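Local coordinates for endoribonuclease L-PSP/chorismate mutase-like domain-containing protein (Shewanella oneidensis, PDB 2OTM) that is of unknown function but, as a member of the YjgF/chorismate mutase-like family, is a putative endoribonuclease built as a trimer, at residues Gly65-Ile77 and Asp114-Glu126. Residues are numbered along the deposited sequence; the frame is centred on the assembly and turned at random.
Sequences GYAACRLATLNAI and DGASDLLLEIFGE
Tyr66 lays one face of its ring on Gly115, whose CA sits over the ring centre, 3.4 Å from the centroid, in a CH-pi contact. At the ring edge Tyr66 OH donates to Asp118 OD2 at 2.6 Å, and that oxygen accepts on its anti lone pair. With CG anti to the backbone N (chi1 -179°), the ring swings across to the other helix. A leucine in place of Tyr66 would probably leave Asp118 OD2 without this donor and Gly115 without its aromatic cover.

The Arg70 guanidinium carries Leu119 CD1 against one face. At its edge NH1 forms a salt bridge with Glu122 OE1 at 3.0 Å, the N-H...O angle being 165°. A water, also in the guanidinium plane, takes the other N-H of Arg70 NH1 and donates to Gly115 O.

The axes of 65-77 and 114-124 come within 6.9 Å and cross at -48°. Gly115 probably allows this closeness, since a CB there would run into Tyr66 O. Further along, Leu119 is a knob in a hole made by Arg70, Thr73, Leu74 and Ile77. Ile77 CD1 meets Leu119 CD2 at 3.9 Å and reaches the edge of the Phe124 ring. Thr73 OG1 donates to Cys69 O at 2.7 Å, which ties the buried hydroxyl to its own helix.

Helices 62-84 and 109-124 lie side by side on the mixed sheet, the helix pair of the YjgF/chorismate mutase-like alpha/beta fold. Thr73 touches strand 146-153 and Ala116 touches strand 92-100. Asp118 OD1 is hydrogen-bonded to Asn26 ND2 of the second subunit. Helix 6-12 packs on Leu74, Ile123 and Phe124.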
# COMPACT_ATOMS: atom_id res chain seq x y z
N GLY B 65 -13.96 -1.03 16.82
CA GLY B 65 -13.13 -1.02 15.60
C GLY B 65 -13.56 -2.11 14.63
O GLY B 65 -13.59 -1.89 13.43
N TYR B 66 -13.86 -3.28 15.16
CA TYR B 66 -14.36 -4.39 14.32
C TYR B 66 -15.62 -3.95 13.57
O TYR B 66 -15.75 -4.12 12.36
CB TYR B 66 -14.68 -5.58 15.21
CG TYR B 66 -15.18 -6.80 14.47
CD1 TYR B 66 -16.49 -6.90 14.06
CD2 TYR B 66 -14.33 -7.87 14.19
CE1 TYR B 66 -16.96 -8.04 13.36
CE2 TYR B 66 -14.80 -9.01 13.52
CZ TYR B 66 -16.10 -9.08 13.11
OH TYR B 66 -16.54 -10.19 12.41
N ALA B 67 -16.54 -3.37 14.31
CA ALA B 67 -17.81 -2.85 13.74
C ALA B 67 -17.52 -1.77 12.70
O ALA B 67 -18.17 -1.71 11.63
CB ALA B 67 -18.69 -2.33 14.86
N ALA B 68 -16.51 -0.93 12.99
CA ALA B 68 -16.14 0.13 12.06
C ALA B 68 -15.59 -0.41 10.75
O ALA B 68 -15.96 0.04 9.68
CB ALA B 68 -15.13 1.05 12.69
N CYS B 69 -14.72 -1.40 10.83
CA CYS B 69 -14.15 -1.99 9.62
C CYS B 69 -15.18 -2.75 8.83
O CYS B 69 -15.11 -2.81 7.58
CB CYS B 69 -12.98 -2.87 9.96
SG CYS B 69 -11.55 -1.94 10.60
N ARG B 70 -16.12 -3.35 9.54
CA ARG B 70 -17.26 -4.01 8.89
C ARG B 70 -18.08 -2.98 8.11
O ARG B 70 -18.45 -3.22 6.95
CB ARG B 70 -18.10 -4.74 9.94
CG ARG B 70 -19.31 -5.52 9.41
CD ARG B 70 -20.03 -6.24 10.57
NE ARG B 70 -21.32 -6.84 10.15
CZ ARG B 70 -21.47 -8.09 9.67
NH1 ARG B 70 -20.45 -8.90 9.52
NH2 ARG B 70 -22.67 -8.52 9.33
N LEU B 71 -18.39 -1.84 8.71
CA LEU B 71 -19.19 -0.81 8.06
C LEU B 71 -18.45 -0.19 6.86
O LEU B 71 -19.05 0.04 5.81
CB LEU B 71 -19.62 0.26 9.05
CG LEU B 71 -20.58 1.34 8.59
CD1 LEU B 71 -21.85 0.77 7.92
CD2 LEU B 71 -20.87 2.28 9.77
N ALA B 72 -17.16 0.10 7.02
CA ALA B 72 -16.35 0.59 5.89
C ALA B 72 -16.34 -0.40 4.73
O ALA B 72 -16.38 -0.02 3.54
CB ALA B 72 -14.91 0.88 6.37
N THR B 73 -16.31 -1.69 5.07
CA THR B 73 -16.29 -2.75 4.05
C THR B 73 -17.67 -2.85 3.38
O THR B 73 -17.77 -3.07 2.18
CB THR B 73 -15.85 -4.08 4.63
OG1 THR B 73 -14.52 -3.94 5.18
CG2 THR B 73 -15.84 -5.15 3.55
N LEU B 74 -18.74 -2.66 4.14
CA LEU B 74 -20.07 -2.60 3.53
C LEU B 74 -20.14 -1.47 2.53
O LEU B 74 -20.72 -1.63 1.46
CB LEU B 74 -21.14 -2.42 4.61
CG LEU B 74 -22.59 -2.57 4.18
CD1 LEU B 74 -22.85 -4.02 3.69
CD2 LEU B 74 -23.51 -2.19 5.34
N ASN B 75 -19.56 -0.32 2.88
CA ASN B 75 -19.43 0.81 1.94
C ASN B 75 -18.61 0.43 0.71
O ASN B 75 -19.02 0.70 -0.41
CB ASN B 75 -18.81 2.04 2.63
CG ASN B 75 -19.84 2.89 3.36
OD1 ASN B 75 -20.37 3.86 2.79
ND2 ASN B 75 -20.17 2.50 4.60
N ALA B 76 -17.48 -0.25 0.92
CA ALA B 76 -16.66 -0.73 -0.19
C ALA B 76 -17.42 -1.69 -1.12
O ALA B 76 -17.23 -1.66 -2.33
CB ALA B 76 -15.37 -1.41 0.35
N ILE B 77 -18.24 -2.55 -0.54
CA ILE B 77 -19.08 -3.49 -1.34
C ILE B 77 -20.11 -2.72 -2.15
O ILE B 77 -20.37 -3.03 -3.31
CB ILE B 77 -19.74 -4.55 -0.44
CG1 ILE B 77 -18.64 -5.44 0.18
CG2 ILE B 77 -20.74 -5.41 -1.22
CD1 ILE B 77 -19.12 -6.40 1.32
N ASP B 114 -10.37 -7.66 11.14
CA ASP B 114 -11.20 -8.85 10.91
C ASP B 114 -12.66 -8.49 10.69
O ASP B 114 -13.38 -9.29 10.14
CB ASP B 114 -11.10 -9.85 12.08
CG ASP B 114 -9.84 -10.69 12.03
OD1 ASP B 114 -9.22 -10.82 10.94
OD2 ASP B 114 -9.47 -11.22 13.11
N GLY B 115 -13.11 -7.31 11.13
CA GLY B 115 -14.47 -6.86 10.80
C GLY B 115 -14.65 -6.79 9.28
O GLY B 115 -15.72 -7.12 8.75
N ALA B 116 -13.61 -6.33 8.58
CA ALA B 116 -13.59 -6.33 7.13
C ALA B 116 -13.46 -7.75 6.58
O ALA B 116 -14.25 -8.17 5.74
CB ALA B 116 -12.43 -5.44 6.59
N SER B 117 -12.44 -8.48 7.00
CA SER B 117 -12.18 -9.82 6.46
C SER B 117 -13.37 -10.74 6.64
O SER B 117 -13.74 -11.46 5.70
CB SER B 117 -10.91 -10.43 7.05
OG SER B 117 -9.74 -9.69 6.68
N ASP B 118 -13.99 -10.71 7.82
CA ASP B 118 -15.12 -11.62 8.10
C ASP B 118 -16.30 -11.28 7.20
O ASP B 118 -17.03 -12.17 6.78
CB ASP B 118 -15.57 -11.52 9.56
CG ASP B 118 -14.56 -12.09 10.54
OD1 ASP B 118 -13.60 -12.78 10.11
OD2 ASP B 118 -14.74 -11.87 11.74
N LEU B 119 -16.55 -10.01 6.94
CA LEU B 119 -17.69 -9.64 6.07
C LEU B 119 -17.45 -10.10 4.62
O LEU B 119 -18.36 -10.58 3.93
CB LEU B 119 -17.97 -8.16 6.11
CG LEU B 119 -19.23 -7.69 5.37
CD1 LEU B 119 -20.53 -8.17 6.03
CD2 LEU B 119 -19.18 -6.17 5.26
N LEU B 120 -16.21 -9.99 4.16
CA LEU B 120 -15.89 -10.43 2.80
C LEU B 120 -16.21 -11.94 2.65
O LEU B 120 -16.81 -12.37 1.65
CB LEU B 120 -14.43 -10.16 2.47
CG LEU B 120 -14.04 -8.68 2.34
CD1 LEU B 120 -12.54 -8.49 2.03
CD2 LEU B 120 -14.91 -8.01 1.24
N LEU B 121 -15.84 -12.71 3.65
CA LEU B 121 -16.11 -14.16 3.64
C LEU B 121 -17.61 -14.44 3.77
O LEU B 121 -18.13 -15.31 3.07
CB LEU B 121 -15.32 -14.84 4.75
CG LEU B 121 -13.80 -14.87 4.54
CD1 LEU B 121 -13.09 -15.30 5.80
CD2 LEU B 121 -13.44 -15.76 3.37
N GLU B 122 -18.30 -13.70 4.62
CA GLU B 122 -19.74 -13.87 4.82
C GLU B 122 -20.52 -13.60 3.54
O GLU B 122 -21.41 -14.35 3.14
CB GLU B 122 -20.19 -12.92 5.91
CG GLU B 122 -21.68 -12.94 6.24
CD GLU B 122 -22.02 -11.94 7.36
OE1 GLU B 122 -21.08 -11.42 8.03
OE2 GLU B 122 -23.22 -11.69 7.55
N ILE B 123 -20.15 -12.54 2.84
CA ILE B 123 -20.93 -12.08 1.72
C ILE B 123 -20.51 -12.75 0.41
O ILE B 123 -21.38 -13.06 -0.43
CB ILE B 123 -20.87 -10.53 1.59
CG1 ILE B 123 -21.45 -9.87 2.86
CG2 ILE B 123 -21.61 -10.00 0.34
CD1 ILE B 123 -22.85 -10.33 3.26
N PHE B 124 -19.21 -12.98 0.22
CA PHE B 124 -18.72 -13.55 -1.05
C PHE B 124 -18.37 -15.01 -0.98
O PHE B 124 -18.06 -15.62 -2.01
CB PHE B 124 -17.54 -12.76 -1.59
CG PHE B 124 -17.92 -11.39 -2.04
CD1 PHE B 124 -17.93 -10.33 -1.13
CD2 PHE B 124 -18.35 -11.16 -3.35
CE1 PHE B 124 -18.32 -9.05 -1.53
CE2 PHE B 124 -18.73 -9.89 -3.76
CZ PHE B 124 -18.72 -8.83 -2.85
N GLY B 125 -18.41 -15.59 0.21
CA GLY B 125 -18.03 -16.99 0.38
C GLY B 125 -16.61 -17.26 -0.07
O GLY B 125 -15.68 -16.52 0.25
N GLU B 126 -16.43 -18.34 -0.83
CA GLU B 126 -15.10 -18.70 -1.28
C GLU B 126 -14.51 -17.62 -2.15
O GLU B 126 -13.29 -17.45 -2.15
CB GLU B 126 -15.10 -20.06 -2.01
CG GLU B 126 -15.28 -21.24 -1.08
CD GLU B 126 -14.13 -21.38 -0.09
OE1 GLU B 126 -12.99 -21.62 -0.53
OE2 GLU B 126 -14.37 -21.26 1.14
O HOH W 1 -17.66 -8.51 10.04